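PDB 1WY0: geranylgeranyl pyrophosphate synthetase from Pyrococcus horikoshii, which probably condenses isopentenyl diphosphate with allylic diphosphates to build the C20 chain of geranylgeranyl diphosphate, a precursor of archaeal membrane lipids. Local coordinates for residues K21-I26 / Y41-G46; G207-I212 / I311-E316; N253-D258 / K295-I300. All coordinates share one frame; numbering follows the deposited sequence.

Contact 1: residues K21-I26 / Y41-G46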
loop_
_atom_site.group_PDB
_atom_site.type_symbol
_atom_site.label_atom_id
_atom_site.label_comp_id
_atom_site.label_asym_id
_atom_site.label_seq_id
_atom_site.Cartn_x
_atom_site.Cartn_y
_atom_site.Cartn_z
ATOM N N LYS A 21 -5.115 5.845 -19.796
ATOM C CA LYS A 21 -5.550 4.816 -18.857
ATOM C C LYS A 21 -5.253 5.178 -17.408
ATOM O O LYS A 21 -6.077 4.947 -16.521
ATOM C CB LYS A 21 -4.903 3.471 -19.201
ATOM C CG LYS A 21 -5.388 2.885 -20.516
ATOM C CD LYS A 21 -6.906 2.873 -20.585
ATOM C CE LYS A 21 -7.408 2.476 -21.973
ATOM N NZ LYS A 21 -8.896 2.558 -22.050
ATOM N N ILE A 22 -4.079 5.751 -17.172
ATOM C CA ILE A 22 -3.700 6.147 -15.829
ATOM C C ILE A 22 -4.693 7.138 -15.249
ATOM O O ILE A 22 -5.216 6.943 -14.154
ATOM C CB ILE A 22 -2.294 6.797 -15.801
ATOM C CG1 ILE A 22 -1.220 5.710 -15.889
ATOM C CG2 ILE A 22 -2.124 7.630 -14.531
ATOM C CD1 ILE A 22 0.185 6.240 -15.921
ATOM N N PHE A 23 -4.968 8.200 -15.994
ATOM C CA PHE A 23 -5.872 9.221 -15.503
ATOM C C PHE A 23 -7.355 8.894 -15.533
ATOM O O PHE A 23 -8.174 9.690 -15.083
ATOM C CB PHE A 23 -5.574 10.540 -16.210
ATOM C CG PHE A 23 -4.251 11.130 -15.805
ATOM C CD1 PHE A 23 -4.023 11.500 -14.483
ATOM C CD2 PHE A 23 -3.216 11.256 -16.722
ATOM C CE1 PHE A 23 -2.788 11.977 -14.077
ATOM C CE2 PHE A 23 -1.971 11.733 -16.327
ATOM C CZ PHE A 23 -1.758 12.094 -15.000
ATOM N N GLU A 24 -7.716 7.729 -16.054
ATOM C CA GLU A 24 -9.119 7.361 -16.034
ATOM C C GLU A 24 -9.292 6.542 -14.760
ATOM O O GLU A 24 -10.399 6.401 -14.239
ATOM C CB GLU A 24 -9.519 6.560 -17.277
ATOM C CG GLU A 24 -9.233 5.076 -17.248
ATOM C CD GLU A 24 -9.849 4.373 -18.447
ATOM O OE1 GLU A 24 -9.768 4.937 -19.561
ATOM O OE2 GLU A 24 -10.409 3.265 -18.276
ATOM N N LEU A 25 -8.173 6.014 -14.261
ATOM C CA LEU A 25 -8.153 5.247 -13.021
ATOM C C LEU A 25 -8.069 6.233 -11.853
ATOM O O LEU A 25 -8.709 6.037 -10.824
ATOM C CB LEU A 25 -6.954 4.294 -12.984
ATOM C CG LEU A 25 -7.069 2.943 -13.698
ATOM C CD1 LEU A 25 -5.737 2.238 -13.639
ATOM C CD2 LEU A 25 -8.142 2.082 -13.038
ATOM N N ILE A 26 -7.271 7.285 -12.011
ATOM C CA ILE A 26 -7.145 8.298 -10.970
ATOM C C ILE A 26 -7.567 9.656 -11.521
ATOM O O ILE A 26 -6.742 10.517 -11.831
ATOM C CB ILE A 26 -5.698 8.384 -10.379
ATOM C CG1 ILE A 26 -4.665 8.639 -11.476
ATOM C CG2 ILE A 26 -5.345 7.082 -9.672
ATOM C CD1 ILE A 26 -3.257 8.809 -10.934
ATOM N N TYR A 41 2.399 13.129 -8.807
ATOM C CA TYR A 41 3.585 12.628 -9.503
ATOM C C TYR A 41 3.295 12.180 -10.933
ATOM O O TYR A 41 4.069 12.471 -11.839
ATOM C CB TYR A 41 4.261 11.508 -8.709
ATOM C CG TYR A 41 5.039 12.007 -7.501
ATOM C CD1 TYR A 41 5.273 13.370 -7.308
ATOM C CD2 TYR A 41 5.543 11.114 -6.561
ATOM C CE1 TYR A 41 5.986 13.828 -6.209
ATOM C CE2 TYR A 41 6.258 11.557 -5.461
ATOM C CZ TYR A 41 6.479 12.912 -5.284
ATOM O OH TYR A 41 7.189 13.342 -4.180
ATOM N N PRO A 42 2.180 11.461 -11.155
ATOM C CA PRO A 42 1.838 11.012 -12.507
ATOM C C PRO A 42 1.720 12.191 -13.485
ATOM O O PRO A 42 2.040 12.059 -14.666
ATOM C CB PRO A 42 0.509 10.297 -12.294
ATOM C CG PRO A 42 0.714 9.662 -10.956
ATOM C CD PRO A 42 1.328 10.791 -10.158
ATOM N N LEU A 43 1.258 13.335 -12.980
ATOM C CA LEU A 43 1.063 14.572 -13.735
ATOM C C LEU A 43 2.384 15.304 -14.007
ATOM O O LEU A 43 2.475 16.222 -14.810
ATOM C CB LEU A 43 0.134 15.491 -12.923
ATOM C CG LEU A 43 -1.349 15.319 -13.253
ATOM C CD1 LEU A 43 -2.217 16.308 -12.470
ATOM C CD2 LEU A 43 -1.665 15.553 -14.731
ATOM N N ALA A 44 3.432 14.904 -13.266
ATOM C CA ALA A 44 4.712 15.557 -13.471
ATOM C C ALA A 44 5.236 15.307 -14.890
ATOM O O ALA A 44 6.188 15.923 -15.350
ATOM C CB ALA A 44 5.695 15.018 -12.434
ATOM N N GLY A 45 4.591 14.339 -15.564
ATOM C CA GLY A 45 4.914 14.061 -16.956
ATOM C C GLY A 45 6.071 13.064 -17.091
ATOM O O GLY A 45 6.903 13.153 -17.984
ATOM N N GLY A 46 6.127 12.113 -16.137
ATOM C CA GLY A 46 7.134 11.063 -16.236
ATOM C C GLY A 46 7.162 10.466 -17.644
ATOM O O GLY A 46 6.193 10.513 -18.389
#
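Ile22, in the last turns of helix 3-25, and Pro42, in the loop after helix 32-40, carry the nearest CA atoms of the two segments, 8.1 Å apart, and side chains fill the interval. Phe23 reaches furthest across. Its CG lies anti to the carbonyl carbon (chi1 -69°), which sends the ring outward toward the loop, where CZ meets Leu43 CD2 at 3.5 Å and CE1 meets Leu43 CG at 3.7 Å. Pro42 meets the ring at its edge, Phe23 CZ lying 3.8 Å from Pro42 C, while Ile22 CG2 of the same helix rests over the centre of one face. A further apolar touch, Ile26 CD1 on Pro42 CG at 4.1 Å, crosses nearly at a right angle. With an alanine at Phe23, the loss of the ring would probably leave a gap beside Pro42 and Leu43, with Ile22 and Ile26 still touching the proline. Arg39 NH1 and Arg48 NH2 hydrogen-bond the carbonyls of Ile26 and Pro42, tying both backbones to basic residues nearby. The contact packs the end of helix 3-25 against the loop that leads into the Gly-Gly-Lys-Arg motif of polyprenyl synthetases, whose basic residues probably bind the diphosphate of isopentenyl diphosphate, as in relatives.

Contact 2: residues G207-I212 / I311-E316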
loop_
_atom_site.group_PDB
_atom_site.type_symbol
_atom_site.label_atom_id
_atom_site.label_comp_id
_atom_site.label_asym_id
_atom_site.label_seq_id
_atom_site.Cartn_x
_atom_site.Cartn_y
_atom_site.Cartn_z
ATOM N N GLY A 207 15.647 -6.959 -17.955
ATOM C CA GLY A 207 15.008 -5.962 -17.099
ATOM C C GLY A 207 15.747 -5.820 -15.766
ATOM O O GLY A 207 15.984 -4.733 -15.256
ATOM N N ARG A 208 16.077 -6.984 -15.183
ATOM C CA ARG A 208 16.806 -6.979 -13.922
ATOM C C ARG A 208 18.105 -6.175 -14.034
ATOM O O ARG A 208 18.418 -5.318 -13.216
ATOM C CB ARG A 208 17.121 -8.429 -13.560
ATOM C CG ARG A 208 17.511 -8.594 -12.092
ATOM C CD ARG A 208 16.463 -7.992 -11.153
ATOM N NE ARG A 208 16.456 -8.700 -9.871
ATOM C CZ ARG A 208 15.279 -9.195 -9.447
ATOM N NH1 ARG A 208 14.193 -9.051 -10.186
ATOM N NH2 ARG A 208 15.206 -9.789 -8.253
ATOM N N ASN A 209 18.884 -6.509 -15.079
ATOM C CA ASN A 209 20.184 -5.873 -15.263
ATOM C C ASN A 209 20.063 -4.381 -15.584
ATOM O O ASN A 209 20.844 -3.553 -15.133
ATOM C CB ASN A 209 20.897 -6.590 -16.408
ATOM C CG ASN A 209 21.658 -7.769 -15.863
ATOM O OD1 ASN A 209 22.635 -7.630 -15.134
ATOM N ND2 ASN A 209 21.188 -8.971 -16.240
ATOM N N VAL A 210 19.105 -4.017 -16.426
ATOM C CA VAL A 210 18.944 -2.627 -16.810
ATOM C C VAL A 210 18.480 -1.823 -15.598
ATOM O O VAL A 210 19.011 -0.749 -15.316
ATOM C CB VAL A 210 17.925 -2.487 -17.963
ATOM C CG1 VAL A 210 17.528 -1.031 -18.148
ATOM C CG2 VAL A 210 18.537 -3.009 -19.239
ATOM N N GLY A 211 17.501 -2.358 -14.876
ATOM C CA GLY A 211 16.996 -1.681 -13.695
ATOM C C GLY A 211 18.105 -1.344 -12.715
ATOM O O GLY A 211 18.160 -0.233 -12.183
ATOM N N ILE A 212 19.007 -2.291 -12.485
ATOM C CA ILE A 212 20.103 -2.066 -11.554
ATOM C C ILE A 212 21.148 -1.094 -12.100
ATOM O O ILE A 212 21.544 -0.157 -11.406
ATOM C CB ILE A 212 20.765 -3.411 -11.155
ATOM C CG1 ILE A 212 19.833 -4.169 -10.204
ATOM C CG2 ILE A 212 22.107 -3.175 -10.489
ATOM C CD1 ILE A 212 20.348 -5.530 -9.757
ATOM N N ILE A 311 24.803 -3.857 -18.644
ATOM C CA ILE A 311 24.140 -3.396 -19.853
ATOM C C ILE A 311 24.503 -4.347 -20.995
ATOM O O ILE A 311 23.645 -4.762 -21.773
ATOM C CB ILE A 311 24.598 -1.969 -20.220
ATOM C CG1 ILE A 311 23.926 -0.956 -19.292
ATOM C CG2 ILE A 311 24.269 -1.664 -21.669
ATOM C CD1 ILE A 311 22.457 -1.238 -19.025
ATOM N N LYS A 312 25.784 -4.684 -21.092
ATOM C CA LYS A 312 26.240 -5.587 -22.141
ATOM C C LYS A 312 25.580 -6.947 -21.960
ATOM O O LYS A 312 25.075 -7.529 -22.911
ATOM C CB LYS A 312 27.761 -5.739 -22.093
ATOM C CG LYS A 312 28.528 -4.499 -22.544
ATOM C CD LYS A 312 28.165 -4.073 -23.966
ATOM C CE LYS A 312 29.056 -2.916 -24.428
ATOM N NZ LYS A 312 28.731 -2.417 -25.802
ATOM N N LYS A 313 25.574 -7.444 -20.728
ATOM C CA LYS A 313 24.962 -8.735 -20.455
ATOM C C LYS A 313 23.476 -8.731 -20.773
ATOM O O LYS A 313 22.949 -9.710 -21.292
ATOM C CB LYS A 313 25.161 -9.129 -18.993
ATOM C CG LYS A 313 24.221 -10.238 -18.542
ATOM C CD LYS A 313 24.718 -11.600 -19.022
ATOM C CE LYS A 313 23.752 -12.730 -18.673
ATOM N NZ LYS A 313 23.505 -13.644 -19.826
ATOM N N ALA A 314 22.801 -7.631 -20.461
ATOM C CA ALA A 314 21.364 -7.515 -20.704
ATOM C C ALA A 314 21.002 -7.641 -22.180
ATOM O O ALA A 314 20.145 -8.439 -22.549
ATOM C CB ALA A 314 20.852 -6.196 -20.160
ATOM N N ASN A 315 21.640 -6.836 -23.020
ATOM C CA ASN A 315 21.377 -6.878 -24.453
ATOM C C ASN A 315 21.852 -8.208 -25.037
ATOM O O ASN A 315 21.173 -8.803 -25.869
ATOM C CB ASN A 315 22.084 -5.715 -25.148
ATOM C CG ASN A 315 21.474 -4.371 -24.801
ATOM O OD1 ASN A 315 20.289 -4.280 -24.474
ATOM N ND2 ASN A 315 22.284 -3.319 -24.854
ATOM N N GLU A 316 23.018 -8.674 -24.593
ATOM C CA GLU A 316 23.561 -9.943 -25.073
ATOM C C GLU A 316 22.654 -11.094 -24.642
ATOM O O GLU A 316 22.937 -12.258 -24.913
ATOM C CB GLU A 316 24.973 -10.171 -24.519
ATOM C CG GLU A 316 25.172 -11.483 -23.759
ATOM C CD GLU A 316 26.415 -11.483 -22.881
ATOM O OE1 GLU A 316 27.234 -10.547 -23.018
ATOM O OE2 GLU A 316 26.581 -12.421 -22.065
#
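Asn209 and Ala314 meet where helices 197-224 and 299-315 run nearly antiparallel; the axes of these short segments approach to 8.4 Å, with 155° between their directions. The small Ala314 sits where the backbones come nearest, its CA 5.8 Å from Asn209 CA. Its single methyl is shared by two neighbours of the facing helix, CB of Ala314 touching Asn209 CB at 3.8 Å and Val210 CG2 at 4.0 Å. Asn209 has the most surface buried. Its CB makes the closest touch, while its amide is spent on its own helix, where ND2 hydrogen-bonds Ser205 O, and merely brushes Lys313 CG, 4.0 Å from ND2, the two chains crossing obliquely. Ile311, one turn before Ala314, starts off pointing away from the other helix, but the bends of its chain (chi1 -76°, chi2 -42°) bring CD1 back to 4.3 Å from Val210 CG2. This valine methyl therefore spans Ile311 and Ala314. Trp206 NE1, just before segment 207-212, hydrogen-bonds Asn315 OD1. Around this all-helical pair, Val210 also packs on Phe182 of helix 167-193 and Ala334 of helix 325-336, while Asn315 touches Glu331 and Ala334 of the latter.

Contact 3: residues N253-D258 / K295-I300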
loop_
_atom_site.group_PDB
_atom_site.type_symbol
_atom_site.label_atom_id
_atom_site.label_comp_id
_atom_site.label_asym_id
_atom_site.label_seq_id
_atom_site.Cartn_x
_atom_site.Cartn_y
_atom_site.Cartn_z
ATOM N N ASN A 253 37.666 -1.144 0.064
ATOM C CA ASN A 253 39.047 -1.142 -0.406
ATOM C C ASN A 253 39.960 -0.136 0.311
ATOM O O ASN A 253 41.184 -0.218 0.241
ATOM C CB ASN A 253 39.026 -0.869 -1.910
ATOM C CG ASN A 253 38.819 -2.164 -2.657
ATOM O OD1 ASN A 253 39.727 -2.974 -2.818
ATOM N ND2 ASN A 253 37.603 -2.302 -3.218
ATOM N N ALA A 254 39.349 0.855 0.988
ATOM C CA ALA A 254 40.167 1.952 1.514
ATOM C C ALA A 254 40.880 1.615 2.835
ATOM O O ALA A 254 40.432 0.785 3.617
ATOM C CB ALA A 254 39.283 3.182 1.691
ATOM N N ASP A 255 42.020 2.248 3.108
ATOM C CA ASP A 255 42.748 1.991 4.347
ATOM C C ASP A 255 42.029 2.743 5.457
ATOM O O ASP A 255 41.203 3.609 5.188
ATOM C CB ASP A 255 44.209 2.460 4.251
ATOM C CG ASP A 255 44.334 3.946 3.975
ATOM O OD1 ASP A 255 43.798 4.758 4.758
ATOM O OD2 ASP A 255 44.982 4.309 2.972
ATOM N N GLU A 256 42.344 2.409 6.701
ATOM C CA GLU A 256 41.699 3.034 7.847
ATOM C C GLU A 256 41.740 4.550 7.878
ATOM O O GLU A 256 40.736 5.198 8.179
ATOM C CB GLU A 256 42.294 2.481 9.139
ATOM C CG GLU A 256 41.651 1.184 9.562
ATOM C CD GLU A 256 40.158 1.341 9.750
ATOM O OE1 GLU A 256 39.749 2.244 10.511
ATOM O OE2 GLU A 256 39.395 0.570 9.124
ATOM N N LYS A 257 42.897 5.119 7.574
ATOM C CA LYS A 257 43.064 6.543 7.596
ATOM C C LYS A 257 42.043 7.225 6.664
ATOM O O LYS A 257 41.357 8.179 7.007
ATOM C CB LYS A 257 44.498 6.762 7.119
ATOM C CG LYS A 257 45.010 8.149 7.417
ATOM C CD LYS A 257 46.216 8.544 6.560
ATOM C CE LYS A 257 45.929 9.834 5.777
ATOM N NZ LYS A 257 46.850 9.950 4.643
ATOM N N ASP A 258 41.958 6.705 5.447
ATOM C CA ASP A 258 41.054 7.268 4.466
ATOM C C ASP A 258 39.589 7.064 4.827
ATOM O O ASP A 258 38.803 8.007 4.742
ATOM C CB ASP A 258 41.381 6.709 3.080
ATOM C CG ASP A 258 42.783 7.108 2.612
ATOM O OD1 ASP A 258 43.260 8.173 3.042
ATOM O OD2 ASP A 258 43.402 6.372 1.815
ATOM N N LYS A 295 38.183 8.329 -5.839
ATOM C CA LYS A 295 38.935 8.117 -7.076
ATOM C C LYS A 295 40.256 7.397 -6.798
ATOM O O LYS A 295 40.766 6.612 -7.589
ATOM C CB LYS A 295 39.238 9.485 -7.687
ATOM C CG LYS A 295 38.038 10.113 -8.390
ATOM C CD LYS A 295 38.389 11.491 -8.951
ATOM C CE LYS A 295 37.229 12.144 -9.711
ATOM N NZ LYS A 295 37.674 13.404 -10.309
ATOM N N LYS A 296 40.831 7.740 -5.632
ATOM C CA LYS A 296 42.073 7.108 -5.205
ATOM C C LYS A 296 42.006 5.584 -5.331
ATOM O O LYS A 296 42.983 4.919 -5.647
ATOM C CB LYS A 296 42.300 7.497 -3.745
ATOM C CG LYS A 296 43.633 6.997 -3.178
ATOM C CD LYS A 296 43.935 7.635 -1.817
ATOM C CE LYS A 296 45.121 6.996 -1.078
ATOM N NZ LYS A 296 45.226 7.558 0.271
ATOM N N TYR A 297 40.808 5.031 -5.038
ATOM C CA TYR A 297 40.659 3.578 -5.046
ATOM C C TYR A 297 39.861 3.062 -6.254
ATOM O O TYR A 297 39.405 1.926 -6.282
ATOM C CB TYR A 297 39.960 3.153 -3.750
ATOM C CG TYR A 297 40.827 3.439 -2.576
ATOM C CD1 TYR A 297 41.788 2.515 -2.175
ATOM C CD2 TYR A 297 40.655 4.614 -1.849
ATOM C CE1 TYR A 297 42.575 2.767 -1.061
ATOM C CE2 TYR A 297 41.433 4.865 -0.731
ATOM C CZ TYR A 297 42.388 3.943 -0.335
ATOM O OH TYR A 297 43.186 4.200 0.764
ATOM N N GLY A 298 39.648 3.947 -7.249
ATOM C CA GLY A 298 38.989 3.502 -8.478
ATOM C C GLY A 298 37.494 3.215 -8.269
ATOM O O GLY A 298 36.801 2.686 -9.128
ATOM N N SER A 299 36.977 3.586 -7.105
ATOM C CA SER A 299 35.576 3.323 -6.780
ATOM C C SER A 299 34.571 3.836 -7.818
ATOM O O SER A 299 33.653 3.115 -8.189
ATOM C CB SER A 299 35.248 3.902 -5.401
ATOM O OG SER A 299 35.987 3.226 -4.390
ATOM N N ILE A 300 34.724 5.070 -8.285
ATOM C CA ILE A 300 33.779 5.572 -9.271
ATOM C C ILE A 300 33.875 4.739 -10.552
ATOM O O ILE A 300 32.879 4.202 -11.028
ATOM C CB ILE A 300 34.015 7.059 -9.601
ATOM C CG1 ILE A 300 33.890 7.911 -8.332
ATOM C CG2 ILE A 300 32.985 7.516 -10.614
ATOM C CD1 ILE A 300 34.034 9.413 -8.555
HETATM O O HOH W 1 46.788 6.940 3.244
#
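Tyr297 lays its ring over the backbone at Ala254, the link between two helices, in a CH-pi contact that puts Ala254 CA 3.7 Å from the ring centroid. Ala254 CB touches the rim as well, 3.6 Å from CE2 of Tyr297, and Lys296 CG covers the opposite face, so the ring is sandwiched, off-centre on both faces. At the end of the ring, Asp255 N donates to Tyr297 OH at 3.3 Å in an almost straight bond (172°), and Tyr297 OH donates to Asp258 OD2 at the ring edge, although the modelled separation is too short to be relied on. Asp255 OD2 is also pressed close, 2.8 Å from Asp258 OD2 without a hydrogen bond, a crowding of carboxylates whose charge Lys296 is likely to ease. Asp258 OD2 forms a salt bridge with Lys296 NZ, which donates to it at 2.7 Å, on the syn side and 23° out of the carboxylate plane. An extended chain beyond CG lets the lysine reach that far. In the second shell, Asp255 OD1 accepts from Asp258 N at 2.8 Å, and a water bonds Asp255 OD2 and weakly joins Lys257 and Lys296. Two classic helix ends thus meet: Asp255 N-caps helix 256-264, while Gly298, at positive phi, completes the Schellman motif that closes helix 283-296.

How the contacts relate
The three contacts sample one all-helical polyprenyl synthetase fold at separate places. Contact 1 lies across the chain's centre from the other two: its centre is 27 Å from that of contact 2 and 44 Å from that of contact 3. Contacts 2 and 3 share helix 299-315, and contact 3 is nested in the chain loop that contact 2 closes, yet their nearest atoms remain about 12 Å apart. Segment 41-46 of contact 1 has the clearest tie to the probable catalytic region: Tyr41 OH bonds weakly to Asp87, in the aspartate-rich motif of helix 69-90 that in relatives binds magnesium and the allylic diphosphate. Contact 3, centred about 28 Å from the chain's centre, is peripheral packing.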